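Local coordinates for protein thermospermine synthase (Medicago truncatula, PDB 6BQ6) that probably transfers an aminopropyl group from decarboxylated S-adenosylmethionine to spermidine, giving thermospermine and methylthioadenosine, at residues P94-H99 against L120-I125; I125-M130 against K171-D176; E167-E172 against E201-P206; F224-V229 against K303-S308; V229-Y234 against N310-V315. One frame throughout, in Å; residues are numbered along the deposited sequence.

Contact 1. Residues P94-H99 against L120-I125; sequences PALLHH and LRHKTI
Two residues before Leu-96, which packs on the ring of His-122, the carbonyl oxygen of Pro-94 is gripped twice by one residue: His-98 ND1 donates to Pro-94 O at 2.7 Å, and His-98 N reaches the same oxygen from the other face of the carbonyl plane. In the Rossmann-like catalytic domain this is the last turn of helix 84-98, packed against the loop that leads from helix 114-120 into strand 127-132. Across the contact there is no hydrogen bond; the meeting is leucine on imidazole. Leu-96 CD2 sits over the middle of one face of the His-122 ring, 3.6 Å from its centroid and only 12° off the normal, while Leu-96 CB presses on His-122 CE1 at 3.5 Å. Leu-97 adds a looser touch, its CD2 coming obliquely to the same CE1. The imidazole can be laid against the leucine in this way because CG of His-122 stands anti to its carbonyl carbon (chi1 -76°), and His-93, about one turn before Leu-96 and Leu-97, bonds to His-122 NE2 through ND1. Helix 84-98 is backed by the central sheet, where Ala-95 and Leu-96 touch Val-177. His-122 also opens a type I turn, closed by Ile-125 N on His-122 O, which brings Ile-125 CD1 to 3.9 Å from Leu-96 CD2.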
# COMPACT_ATOMS: atom_id res chain seq x y z
N PRO B 94 -17.11 0.95 33.80
CA PRO B 94 -17.77 -0.23 34.37
C PRO B 94 -17.13 -0.67 35.70
O PRO B 94 -17.87 -0.95 36.67
CB PRO B 94 -17.58 -1.27 33.27
CG PRO B 94 -17.58 -0.47 32.01
CD PRO B 94 -16.78 0.76 32.36
N ALA B 95 -15.80 -0.74 35.75
CA ALA B 95 -15.15 -1.10 37.02
C ALA B 95 -15.53 -0.19 38.15
O ALA B 95 -15.98 -0.64 39.21
CB ALA B 95 -13.65 -1.15 36.86
N LEU B 96 -15.40 1.11 37.95
CA LEU B 96 -15.63 2.03 39.09
C LEU B 96 -17.11 2.05 39.48
O LEU B 96 -17.47 2.13 40.66
CB LEU B 96 -15.15 3.42 38.81
CG LEU B 96 -13.67 3.66 39.18
CD1 LEU B 96 -12.71 2.87 38.31
CD2 LEU B 96 -13.37 5.14 39.14
N LEU B 97 -18.00 1.93 38.49
CA LEU B 97 -19.40 1.93 38.79
C LEU B 97 -19.89 0.70 39.54
O LEU B 97 -20.86 0.78 40.26
CB LEU B 97 -20.23 2.12 37.49
CG LEU B 97 -20.06 3.47 36.81
CD1 LEU B 97 -20.60 3.45 35.40
CD2 LEU B 97 -20.74 4.59 37.63
N HIS B 98 -19.25 -0.44 39.36
CA HIS B 98 -19.61 -1.63 40.06
C HIS B 98 -19.08 -1.61 41.47
O HIS B 98 -19.57 -2.40 42.30
CB HIS B 98 -19.12 -2.87 39.34
CG HIS B 98 -19.99 -3.29 38.17
ND1 HIS B 98 -19.92 -2.70 36.94
CD2 HIS B 98 -20.97 -4.22 38.08
CE1 HIS B 98 -20.81 -3.25 36.13
NE2 HIS B 98 -21.45 -4.20 36.79
N HIS B 99 -18.13 -0.72 41.74
CA HIS B 99 -17.57 -0.56 43.08
C HIS B 99 -18.49 0.31 43.94
O HIS B 99 -19.09 1.27 43.45
CB HIS B 99 -16.21 0.09 42.97
CG HIS B 99 -15.39 -0.13 44.19
ND1 HIS B 99 -15.56 0.63 45.32
CD2 HIS B 99 -14.46 -1.07 44.49
CE1 HIS B 99 -14.75 0.19 46.27
NE2 HIS B 99 -14.08 -0.85 45.80
N LEU B 120 -10.63 10.39 36.81
CA LEU B 120 -10.77 11.67 37.55
C LEU B 120 -12.13 12.34 37.39
O LEU B 120 -12.46 13.27 38.11
CB LEU B 120 -9.65 12.62 37.13
CG LEU B 120 -8.26 12.12 37.63
CD1 LEU B 120 -7.18 12.85 36.86
CD2 LEU B 120 -7.99 12.31 39.12
N ARG B 121 -12.93 11.90 36.43
CA ARG B 121 -14.34 12.29 36.35
C ARG B 121 -15.18 11.77 37.50
O ARG B 121 -16.26 12.28 37.70
CB ARG B 121 -14.96 11.89 35.01
CG ARG B 121 -14.30 12.61 33.84
CD ARG B 121 -14.87 12.16 32.48
NE ARG B 121 -16.31 12.36 32.41
CZ ARG B 121 -17.18 11.59 31.74
NH1 ARG B 121 -16.81 10.52 31.07
NH2 ARG B 121 -18.45 11.89 31.78
N HIS B 122 -14.72 10.74 38.21
CA HIS B 122 -15.45 10.20 39.33
C HIS B 122 -15.25 11.03 40.57
O HIS B 122 -14.14 11.13 41.06
CB HIS B 122 -15.03 8.77 39.56
CG HIS B 122 -15.62 7.83 38.56
ND1 HIS B 122 -16.63 6.96 38.88
CD2 HIS B 122 -15.31 7.59 37.26
CE1 HIS B 122 -16.95 6.24 37.82
NE2 HIS B 122 -16.17 6.61 36.82
N LYS B 123 -16.34 11.56 41.12
CA LYS B 123 -16.20 12.37 42.34
C LYS B 123 -15.76 11.62 43.57
O LYS B 123 -15.25 12.25 44.50
CB LYS B 123 -17.50 13.15 42.61
CG LYS B 123 -17.70 14.20 41.57
CD LYS B 123 -19.06 14.88 41.68
CE LYS B 123 -20.19 13.97 41.23
NZ LYS B 123 -21.47 14.75 41.05
N THR B 124 -15.95 10.29 43.60
CA THR B 124 -15.50 9.48 44.73
C THR B 124 -13.97 9.41 44.86
O THR B 124 -13.41 9.15 45.94
CB THR B 124 -16.08 8.04 44.65
OG1 THR B 124 -15.64 7.40 43.44
CG2 THR B 124 -17.60 8.07 44.61
N ILE B 125 -13.28 9.60 43.74
CA ILE B 125 -11.86 9.36 43.65
C ILE B 125 -11.08 10.43 44.40
O ILE B 125 -11.27 11.62 44.17
CB ILE B 125 -11.40 9.28 42.15
CG1 ILE B 125 -11.96 7.99 41.49
CG2 ILE B 125 -9.90 9.39 41.98
CD1 ILE B 125 -11.29 6.74 41.96

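Contact 2. Residues I125-M130 against K171-D176; sequences IDKVVM and KEEKYD
Lys-127 and Val-129 lie on strand 127-132, facing Tyr-175 at the start of the parallel strand 175-181 and Glu-173 in the loop just before it; strand 104-107 runs between the two strands in the central sheet of the Rossmann-like fold, so this contact is made by side chains alone. The backbone of Lys-127 bonds instead to Lys-103 and Val-105. At the outer end Lys-127 and Glu-173 come from opposite directions and join in a salt bridge, Lys-127 NZ lying 3.1 Å from Glu-173 OE1. The amine meets that oxygen on its syn side, 29° out of the carboxylate plane, and a second, weak bond runs to OE2 at 3.3 Å. Glu-173 is extended beyond CG, whereas the lysine chain bends at chi3 (93°), which turns its last carbon alongside OE2. The charges meet at a partly exposed place, where water would probably weaken their pull. Deeper in, Val-129 and Tyr-175 cross at about a right angle over the middle strand, where both touch Phe-106. The side chain of Val-129 is about 9 Å from those of Asp-132 and Ala-164, which bind adenosine in another structure of this protein. Its CG2 rests near the phenol end of the tyrosine, 3.8 Å from Tyr-175 OH and 4.2 Å from CE1.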
# COMPACT_ATOMS: atom_id res chain seq x y z
N ILE B 125 -13.28 9.60 43.74
CA ILE B 125 -11.86 9.36 43.65
C ILE B 125 -11.08 10.43 44.40
O ILE B 125 -11.27 11.62 44.17
CB ILE B 125 -11.40 9.28 42.15
CG1 ILE B 125 -11.96 7.99 41.49
CG2 ILE B 125 -9.90 9.39 41.98
CD1 ILE B 125 -11.29 6.74 41.96
N ASP B 126 -10.18 9.97 45.24
CA ASP B 126 -9.20 10.80 45.98
C ASP B 126 -7.76 10.70 45.44
O ASP B 126 -6.98 11.66 45.57
CB ASP B 126 -9.22 10.40 47.46
CG ASP B 126 -10.53 10.73 48.15
OD1 ASP B 126 -11.27 11.69 47.74
OD2 ASP B 126 -10.83 10.07 49.17
N LYS B 127 -7.38 9.54 44.90
CA LYS B 127 -6.02 9.36 44.38
C LYS B 127 -6.02 8.42 43.21
O LYS B 127 -6.68 7.37 43.24
CB LYS B 127 -5.09 8.81 45.42
CG LYS B 127 -3.62 8.83 45.00
CD LYS B 127 -2.69 8.56 46.17
CE LYS B 127 -2.37 7.08 46.26
NZ LYS B 127 -1.09 6.84 46.96
N VAL B 128 -5.28 8.81 42.19
CA VAL B 128 -4.94 7.94 41.02
C VAL B 128 -3.42 7.89 40.88
O VAL B 128 -2.72 8.92 40.86
CB VAL B 128 -5.52 8.46 39.71
CG1 VAL B 128 -5.09 7.61 38.51
CG2 VAL B 128 -7.05 8.61 39.73
N VAL B 129 -2.88 6.69 40.84
CA VAL B 129 -1.49 6.47 40.53
C VAL B 129 -1.38 5.90 39.14
O VAL B 129 -1.99 4.87 38.89
CB VAL B 129 -0.85 5.47 41.52
CG1 VAL B 129 0.63 5.28 41.18
CG2 VAL B 129 -0.98 5.95 42.93
N MET B 130 -0.59 6.54 38.27
CA MET B 130 -0.36 6.08 36.90
C MET B 130 1.06 5.57 36.89
O MET B 130 1.98 6.35 37.14
CB MET B 130 -0.50 7.20 35.88
CG MET B 130 -0.28 6.77 34.42
SD MET B 130 0.24 8.15 33.35
CE MET B 130 -1.05 9.27 33.77
N LYS B 171 5.37 -1.84 47.73
CA LYS B 171 4.60 -1.07 48.68
C LYS B 171 3.42 -1.87 49.17
O LYS B 171 2.87 -2.72 48.44
CB LYS B 171 4.08 0.22 48.02
CG LYS B 171 5.15 1.20 47.58
CD LYS B 171 4.51 2.55 47.24
CE LYS B 171 5.52 3.63 46.91
NZ LYS B 171 6.53 3.19 45.91
N GLU B 172 2.98 -1.58 50.39
CA GLU B 172 1.81 -2.22 50.98
C GLU B 172 0.49 -1.51 50.72
O GLU B 172 -0.55 -2.03 51.12
CB GLU B 172 2.01 -2.42 52.48
CG GLU B 172 3.28 -3.22 52.81
CD GLU B 172 3.30 -4.61 52.20
OE1 GLU B 172 2.23 -5.29 52.18
OE2 GLU B 172 4.38 -5.03 51.72
N GLU B 173 0.51 -0.37 50.03
CA GLU B 173 -0.73 0.32 49.72
C GLU B 173 -1.62 -0.56 48.84
O GLU B 173 -1.14 -1.23 47.93
CB GLU B 173 -0.49 1.63 48.99
CG GLU B 173 -1.83 2.29 48.64
CD GLU B 173 -1.80 3.81 48.53
OE1 GLU B 173 -0.74 4.41 48.82
OE2 GLU B 173 -2.87 4.39 48.15
N LYS B 174 -2.91 -0.54 49.15
CA LYS B 174 -3.90 -1.29 48.42
C LYS B 174 -4.85 -0.32 47.75
O LYS B 174 -4.94 0.84 48.11
CB LYS B 174 -4.65 -2.23 49.34
CG LYS B 174 -3.72 -3.20 50.11
CD LYS B 174 -4.55 -4.35 50.67
CE LYS B 174 -3.70 -5.32 51.44
NZ LYS B 174 -3.52 -4.79 52.79
N TYR B 175 -5.58 -0.83 46.76
CA TYR B 175 -6.39 0.02 45.91
C TYR B 175 -7.78 -0.56 45.75
O TYR B 175 -7.96 -1.81 45.71
CB TYR B 175 -5.73 0.09 44.49
CG TYR B 175 -4.42 0.77 44.57
CD1 TYR B 175 -4.35 2.15 44.56
CD2 TYR B 175 -3.24 0.05 44.74
CE1 TYR B 175 -3.14 2.82 44.66
CE2 TYR B 175 -2.03 0.72 44.88
CZ TYR B 175 -2.01 2.09 44.84
OH TYR B 175 -0.78 2.72 44.96
N ASP B 176 -8.76 0.33 45.58
CA ASP B 176 -10.13 -0.07 45.27
C ASP B 176 -10.29 -0.63 43.88
O ASP B 176 -11.04 -1.58 43.67
CB ASP B 176 -11.08 1.11 45.49
CG ASP B 176 -11.07 1.59 46.94
OD1 ASP B 176 -11.29 0.74 47.82
OD2 ASP B 176 -10.87 2.79 47.17

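Contact 3. Residues E167-E172 against E201-P206; sequences ELEGKE and ELTLKP
Thr-203 fits against the C-terminal part of helix 164-169 with both of its branches, and the two sides of this helix-to-helix contact differ. On the tight side, Thr-203 CG2 lies 3.5 Å from Glu-169 CG and 4.1 Å from Leu-168 CB, an apolar seam below the polar groups. On the solvent side, Thr-203 OG1 donates to Glu-169 OE2 at 2.7 Å, coming from above the carboxylate plane, 38° out of it. Lys-165 makes a salt bridge to the same oxygen, so OE2 serves two partners at the surface. With OG1 anti to the carbonyl carbon (chi1 -60°), the hydroxyl turns to the glutamate and the methyl inward. A valine in place of Thr-203 would probably leave Glu-169 OE2 with the Lys-165 salt bridge but without its hydroxyl donor, so that the carboxylate is less firmly fixed. Helices 164-169 and 197-204 precede and follow strand 175-181 in the chain, and both lean on the central sheet region, Leu-168 on Phe-106 of strand 104-107 and Leu-204 on Met-108 just beyond it.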
# COMPACT_ATOMS: atom_id res chain seq x y z
N GLU B 167 6.51 -1.97 41.26
CA GLU B 167 5.85 -0.92 42.04
C GLU B 167 4.84 -1.46 43.04
O GLU B 167 4.89 -1.12 44.23
CB GLU B 167 5.17 0.08 41.12
CG GLU B 167 4.64 1.31 41.80
CD GLU B 167 5.72 2.18 42.44
OE1 GLU B 167 6.89 2.06 42.05
OE2 GLU B 167 5.35 3.05 43.29
N LEU B 168 3.96 -2.36 42.58
CA LEU B 168 2.96 -2.96 43.47
C LEU B 168 3.60 -3.79 44.60
O LEU B 168 3.18 -3.69 45.75
CB LEU B 168 1.97 -3.82 42.70
CG LEU B 168 0.97 -3.04 41.82
CD1 LEU B 168 0.28 -3.95 40.81
CD2 LEU B 168 -0.06 -2.33 42.68
N GLU B 169 4.59 -4.59 44.24
CA GLU B 169 5.23 -5.50 45.20
C GLU B 169 5.99 -4.75 46.25
O GLU B 169 6.07 -5.22 47.38
CB GLU B 169 6.21 -6.44 44.50
CG GLU B 169 5.47 -7.51 43.78
CD GLU B 169 6.31 -8.69 43.36
OE1 GLU B 169 7.50 -8.50 43.02
OE2 GLU B 169 5.71 -9.80 43.33
N GLY B 170 6.54 -3.60 45.88
CA GLY B 170 7.39 -2.81 46.78
C GLY B 170 6.70 -1.95 47.79
O GLY B 170 7.37 -1.34 48.62
N LYS B 171 5.37 -1.84 47.73
CA LYS B 171 4.60 -1.07 48.68
C LYS B 171 3.42 -1.87 49.17
O LYS B 171 2.87 -2.72 48.44
CB LYS B 171 4.08 0.22 48.02
CG LYS B 171 5.15 1.20 47.58
CD LYS B 171 4.51 2.55 47.24
CE LYS B 171 5.52 3.63 46.91
NZ LYS B 171 6.53 3.19 45.91
N GLU B 172 2.98 -1.58 50.39
CA GLU B 172 1.81 -2.22 50.98
C GLU B 172 0.49 -1.51 50.72
O GLU B 172 -0.55 -2.03 51.12
CB GLU B 172 2.01 -2.42 52.48
CG GLU B 172 3.28 -3.22 52.81
CD GLU B 172 3.30 -4.61 52.20
OE1 GLU B 172 2.23 -5.29 52.18
OE2 GLU B 172 4.38 -5.03 51.72
N GLU B 201 -2.54 -13.58 41.13
CA GLU B 201 -2.76 -14.21 42.43
C GLU B 201 -1.87 -13.68 43.52
O GLU B 201 -2.35 -13.44 44.61
CB GLU B 201 -2.60 -15.74 42.35
CG GLU B 201 -3.25 -16.48 43.53
CD GLU B 201 -3.13 -17.99 43.40
OE1 GLU B 201 -3.55 -18.70 44.36
OE2 GLU B 201 -2.65 -18.46 42.33
N LEU B 202 -0.59 -13.54 43.23
CA LEU B 202 0.44 -13.32 44.25
C LEU B 202 0.89 -11.90 44.33
O LEU B 202 1.46 -11.53 45.34
CB LEU B 202 1.65 -14.22 43.99
CG LEU B 202 1.32 -15.72 43.99
CD1 LEU B 202 2.58 -16.56 43.80
CD2 LEU B 202 0.57 -16.16 45.25
N THR B 203 0.61 -11.06 43.32
CA THR B 203 1.07 -9.66 43.33
C THR B 203 -0.10 -8.71 43.33
O THR B 203 -0.17 -7.81 44.15
CB THR B 203 2.07 -9.34 42.16
OG1 THR B 203 3.26 -10.17 42.25
CG2 THR B 203 2.44 -7.88 42.12
N LEU B 204 -1.03 -8.90 42.39
CA LEU B 204 -2.11 -7.92 42.22
C LEU B 204 -3.21 -8.09 43.29
O LEU B 204 -3.62 -7.12 43.95
CB LEU B 204 -2.72 -8.08 40.82
CG LEU B 204 -3.63 -6.88 40.44
CD1 LEU B 204 -3.37 -6.38 39.04
CD2 LEU B 204 -5.06 -7.29 40.64
N LYS B 205 -3.73 -9.30 43.41
CA LYS B 205 -4.84 -9.54 44.36
C LYS B 205 -4.54 -9.07 45.78
O LYS B 205 -5.39 -8.39 46.38
CB LYS B 205 -5.31 -11.00 44.30
CG LYS B 205 -6.66 -11.26 44.94
CD LYS B 205 -7.31 -12.55 44.40
CE LYS B 205 -7.82 -13.41 45.53
NZ LYS B 205 -8.70 -14.51 45.03
N PRO B 206 -3.30 -9.32 46.29
CA PRO B 206 -2.97 -8.80 47.62
C PRO B 206 -2.99 -7.30 47.77
O PRO B 206 -3.04 -6.82 48.89
CB PRO B 206 -1.56 -9.31 47.86
CG PRO B 206 -1.47 -10.54 47.07
CD PRO B 206 -2.27 -10.26 45.82

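Contact 4. Residues F224-V229 against K303-S308; sequences FSHTEV and KAVRNS
His-226 CG stands between its backbone N and carbonyl carbon (chi1 78°), and Ser-308 OG lies anti to its own backbone N (chi1 176°); together these torsions bring the imidazole edge onto the serine hydroxyl. Ser-308 OG lies in the ring plane, 2.6 Å from His-226 NE2, in a nearly straight hydrogen bond. Above one face, Val-305 CG2 makes a CH-pi contact 4.1 Å from the ring centroid, the two side chains sliding past each other in opposite directions. Against the opposite face, set toward the rim, comes CG2 of the next residue, Thr-227. The contact ties the loop after strand 212-220 to the C-terminal helix 303-311, which reaches on to a second subunit: Arg-306 and Lys-303 form salt bridges with Asp-291 and Glu-286 of that neighbour. ND1 of His-226 bonds to Gly-222 O within its own loop. With a polar partner at each ring nitrogen and a methyl group on each face, the imidazole is held in tilt as well as in rotation.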
# COMPACT_ATOMS: atom_id res chain seq x y z
N PHE B 224 -13.51 -13.92 15.18
CA PHE B 224 -12.31 -14.75 15.11
C PHE B 224 -11.10 -14.19 15.87
O PHE B 224 -10.29 -14.96 16.41
CB PHE B 224 -11.99 -15.05 13.65
CG PHE B 224 -13.12 -15.74 12.96
CD1 PHE B 224 -13.63 -16.96 13.45
CD2 PHE B 224 -13.76 -15.13 11.92
CE1 PHE B 224 -14.69 -17.58 12.82
CE2 PHE B 224 -14.84 -15.74 11.28
CZ PHE B 224 -15.32 -16.94 11.75
N SER B 225 -10.93 -12.87 15.85
CA SER B 225 -9.71 -12.29 16.47
C SER B 225 -9.65 -12.45 17.97
O SER B 225 -8.55 -12.39 18.57
CB SER B 225 -9.61 -10.82 16.10
OG SER B 225 -10.64 -10.03 16.66
N HIS B 226 -10.80 -12.70 18.60
CA HIS B 226 -10.87 -12.82 20.08
C HIS B 226 -10.01 -13.98 20.62
O HIS B 226 -9.72 -14.03 21.82
CB HIS B 226 -12.30 -13.00 20.61
CG HIS B 226 -12.84 -14.40 20.43
ND1 HIS B 226 -13.46 -14.82 19.27
CD2 HIS B 226 -12.80 -15.48 21.25
CE1 HIS B 226 -13.76 -16.11 19.38
NE2 HIS B 226 -13.38 -16.52 20.57
N THR B 227 -9.67 -14.96 19.79
CA THR B 227 -8.89 -16.09 20.30
C THR B 227 -7.41 -15.79 20.53
O THR B 227 -6.73 -16.59 21.19
CB THR B 227 -8.96 -17.29 19.36
OG1 THR B 227 -8.45 -16.91 18.10
CG2 THR B 227 -10.33 -17.80 19.22
N GLU B 228 -6.87 -14.71 19.98
CA GLU B 228 -5.42 -14.46 20.13
C GLU B 228 -5.09 -14.15 21.57
O GLU B 228 -4.14 -14.67 22.10
CB GLU B 228 -4.91 -13.26 19.32
CG GLU B 228 -5.28 -13.06 17.86
CD GLU B 228 -5.19 -11.56 17.54
OE1 GLU B 228 -6.16 -11.04 16.91
OE2 GLU B 228 -4.17 -10.90 18.02
N VAL B 229 -5.83 -13.25 22.19
CA VAL B 229 -5.57 -12.95 23.62
C VAL B 229 -6.79 -12.77 24.51
O VAL B 229 -6.74 -13.11 25.67
CB VAL B 229 -4.61 -11.80 23.85
CG1 VAL B 229 -3.28 -11.98 23.08
CG2 VAL B 229 -5.25 -10.47 23.59
N LYS B 303 -22.88 -15.76 20.48
CA LYS B 303 -22.88 -17.19 20.76
C LYS B 303 -21.50 -17.83 20.65
O LYS B 303 -21.07 -18.56 21.56
CB LYS B 303 -23.83 -17.90 19.78
CG LYS B 303 -23.92 -19.40 19.96
CD LYS B 303 -24.70 -20.04 18.83
CE LYS B 303 -24.96 -21.51 19.11
NZ LYS B 303 -25.91 -21.99 18.10
N ALA B 304 -20.82 -17.57 19.54
CA ALA B 304 -19.53 -18.19 19.25
C ALA B 304 -18.44 -17.73 20.23
O ALA B 304 -17.57 -18.50 20.67
CB ALA B 304 -19.13 -17.81 17.87
N VAL B 305 -18.47 -16.44 20.54
CA VAL B 305 -17.44 -15.87 21.43
C VAL B 305 -17.68 -16.35 22.85
O VAL B 305 -16.76 -16.80 23.54
CB VAL B 305 -17.41 -14.31 21.35
CG1 VAL B 305 -16.42 -13.73 22.35
CG2 VAL B 305 -17.05 -13.84 19.97
N ARG B 306 -18.94 -16.33 23.29
CA ARG B 306 -19.30 -16.90 24.60
C ARG B 306 -18.79 -18.34 24.75
O ARG B 306 -18.16 -18.71 25.72
CB ARG B 306 -20.80 -16.86 24.80
CG ARG B 306 -21.25 -16.43 26.15
CD ARG B 306 -22.76 -16.29 26.31
NE ARG B 306 -23.39 -15.51 25.22
CZ ARG B 306 -24.28 -15.99 24.34
NH1 ARG B 306 -24.74 -17.24 24.41
NH2 ARG B 306 -24.74 -15.18 23.37
N ASN B 307 -19.04 -19.16 23.76
CA ASN B 307 -18.67 -20.56 23.87
C ASN B 307 -17.15 -20.77 23.81
O ASN B 307 -16.58 -21.62 24.53
CB ASN B 307 -19.43 -21.35 22.83
CG ASN B 307 -20.95 -21.42 23.15
OD1 ASN B 307 -21.38 -21.13 24.28
ND2 ASN B 307 -21.75 -21.83 22.18
N SER B 308 -16.50 -19.97 22.96
CA SER B 308 -15.04 -19.98 22.84
C SER B 308 -14.38 -19.60 24.16
O SER B 308 -13.44 -20.30 24.63
CB SER B 308 -14.65 -19.08 21.66
OG SER B 308 -13.27 -18.95 21.49

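Contact 5. Residues V229-Y234 against N310-V315; sequences VFSCIY and NNETHV
Hydrogen bonds centre on Glu-312, which takes one from Ser-231 across the contact: Ser-231 OG donates to Glu-312 OE1 at 2.8 Å, on the anti side and 31° out of the carboxylate plane. The other oxygen turns back on its own segment, where His-314 N donates to Glu-312 OE2 at 2.9 Å, along its anti lone pair. A bend at chi2 (59°) folds the glutamate so that both bonds can form. Among van der Waals contacts, Glu-312 CG lies 3.4 Å from Ser-231 O, and Cys-232 SG approaches the His-314 ring obliquely, 3.8 Å from CD2; Tyr-316 meets that ring nearly at a right angle. An alanine in place of Glu-312 would probably leave Ser-231 OG and His-314 N without this acceptor and remove the side-chain link from helix 230-238 to the chain after helix 303-311. Two further bonds link these parts, Asn-235 ND2 to His-314 O and Arg-238 NH1 to Asn-310 O. One carboxylate thus joins a helix serine to the tail's own backbone, among several ties that set the tail's course.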
# COMPACT_ATOMS: atom_id res chain seq x y z
N VAL B 229 -5.83 -13.25 22.19
CA VAL B 229 -5.57 -12.95 23.62
C VAL B 229 -6.79 -12.77 24.51
O VAL B 229 -6.74 -13.11 25.67
CB VAL B 229 -4.61 -11.80 23.85
CG1 VAL B 229 -3.28 -11.98 23.08
CG2 VAL B 229 -5.25 -10.47 23.59
N PHE B 230 -7.89 -12.28 23.97
CA PHE B 230 -9.09 -12.00 24.80
C PHE B 230 -9.55 -13.23 25.54
O PHE B 230 -9.74 -13.21 26.76
CB PHE B 230 -10.19 -11.45 23.88
CG PHE B 230 -11.49 -11.09 24.55
CD1 PHE B 230 -11.59 -10.01 25.42
CD2 PHE B 230 -12.67 -11.74 24.23
CE1 PHE B 230 -12.81 -9.64 25.98
CE2 PHE B 230 -13.89 -11.34 24.77
CZ PHE B 230 -13.97 -10.27 25.63
N SER B 231 -9.71 -14.37 24.84
CA SER B 231 -10.12 -15.56 25.55
C SER B 231 -9.12 -16.07 26.58
O SER B 231 -9.52 -16.55 27.63
CB SER B 231 -10.41 -16.71 24.60
OG SER B 231 -9.33 -16.94 23.74
N CYS B 232 -7.83 -15.96 26.26
CA CYS B 232 -6.76 -16.31 27.19
C CYS B 232 -6.73 -15.47 28.46
O CYS B 232 -6.53 -15.97 29.55
CB CYS B 232 -5.43 -16.16 26.49
SG CYS B 232 -5.29 -17.14 24.97
N ILE B 233 -6.90 -14.17 28.28
CA ILE B 233 -6.97 -13.25 29.41
C ILE B 233 -8.19 -13.58 30.29
O ILE B 233 -8.11 -13.68 31.49
CB ILE B 233 -7.02 -11.80 28.93
CG1 ILE B 233 -5.65 -11.39 28.34
CG2 ILE B 233 -7.36 -10.88 30.10
CD1 ILE B 233 -5.61 -10.04 27.71
N TYR B 234 -9.35 -13.76 29.66
CA TYR B 234 -10.51 -14.19 30.38
C TYR B 234 -10.24 -15.47 31.19
O TYR B 234 -10.52 -15.55 32.36
CB TYR B 234 -11.70 -14.39 29.42
CG TYR B 234 -12.86 -15.06 30.07
CD1 TYR B 234 -13.69 -14.38 30.94
CD2 TYR B 234 -13.13 -16.42 29.85
CE1 TYR B 234 -14.74 -15.02 31.58
CE2 TYR B 234 -14.17 -17.06 30.47
CZ TYR B 234 -15.00 -16.37 31.33
OH TYR B 234 -16.04 -17.01 31.97
N ASN B 310 -15.81 -19.83 27.20
CA ASN B 310 -16.13 -20.93 28.09
C ASN B 310 -15.19 -22.11 27.99
O ASN B 310 -14.78 -22.65 29.02
CB ASN B 310 -17.55 -21.45 27.82
CG ASN B 310 -18.56 -20.87 28.77
OD1 ASN B 310 -19.57 -20.27 28.34
ND2 ASN B 310 -18.34 -21.10 30.08
N ASN B 311 -14.81 -22.47 26.76
CA ASN B 311 -14.01 -23.67 26.51
C ASN B 311 -12.49 -23.44 26.50
O ASN B 311 -11.71 -24.40 26.38
CB ASN B 311 -14.46 -24.33 25.20
CG ASN B 311 -15.93 -24.69 25.23
OD1 ASN B 311 -16.46 -25.08 26.26
ND2 ASN B 311 -16.59 -24.51 24.11
N GLU B 312 -12.07 -22.18 26.66
CA GLU B 312 -10.68 -21.82 26.60
C GLU B 312 -9.93 -22.50 27.73
O GLU B 312 -10.37 -22.41 28.86
CB GLU B 312 -10.53 -20.31 26.74
CG GLU B 312 -9.12 -19.79 26.68
CD GLU B 312 -8.44 -20.15 25.40
OE1 GLU B 312 -8.81 -19.60 24.36
OE2 GLU B 312 -7.54 -21.03 25.42
N THR B 313 -8.83 -23.16 27.40
CA THR B 313 -7.94 -23.75 28.43
C THR B 313 -6.59 -23.06 28.59
O THR B 313 -5.87 -23.40 29.53
CB THR B 313 -7.72 -25.25 28.15
OG1 THR B 313 -7.24 -25.43 26.81
CG2 THR B 313 -9.05 -25.98 28.29
N HIS B 314 -6.22 -22.13 27.72
CA HIS B 314 -4.90 -21.47 27.83
C HIS B 314 -4.86 -20.61 29.09
O HIS B 314 -5.84 -19.89 29.40
CB HIS B 314 -4.54 -20.61 26.60
CG HIS B 314 -3.10 -20.20 26.58
ND1 HIS B 314 -2.07 -21.12 26.47
CD2 HIS B 314 -2.51 -18.99 26.73
CE1 HIS B 314 -0.91 -20.49 26.53
NE2 HIS B 314 -1.15 -19.20 26.68
N VAL B 315 -3.76 -20.73 29.86
CA VAL B 315 -3.52 -19.87 31.00
C VAL B 315 -2.13 -19.25 30.86
O VAL B 315 -1.14 -19.95 30.64
CB VAL B 315 -3.63 -20.63 32.33
CG1 VAL B 315 -3.30 -19.74 33.51
CG2 VAL B 315 -5.04 -21.18 32.48

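From the N terminus, contact 1 closes a short loop, joining helix 84-98 to the turn before strand 127-132. Contact 2 opens on Ile-125, where contact 1 ends, and spans a longer loop, on to the start of strand 175-181 and the loop before it. Contact 3 opens on 167-172, overlapping at Lys-171 and Glu-172 the segment on which contact 2 closes, and ties helix 164-169 to helix 197-204. Contacts 4 and 5 make the longest closures: their segments alternate along the chain, so they cross, and both bring the C-terminal part from helix 303-311 onward against the region 224-234. They share Val-229 and touch through a probable hydrogen bond from Ser-231 N to His-226 O. Contacts 2 and 4 lie on opposite sides of the chain's centre.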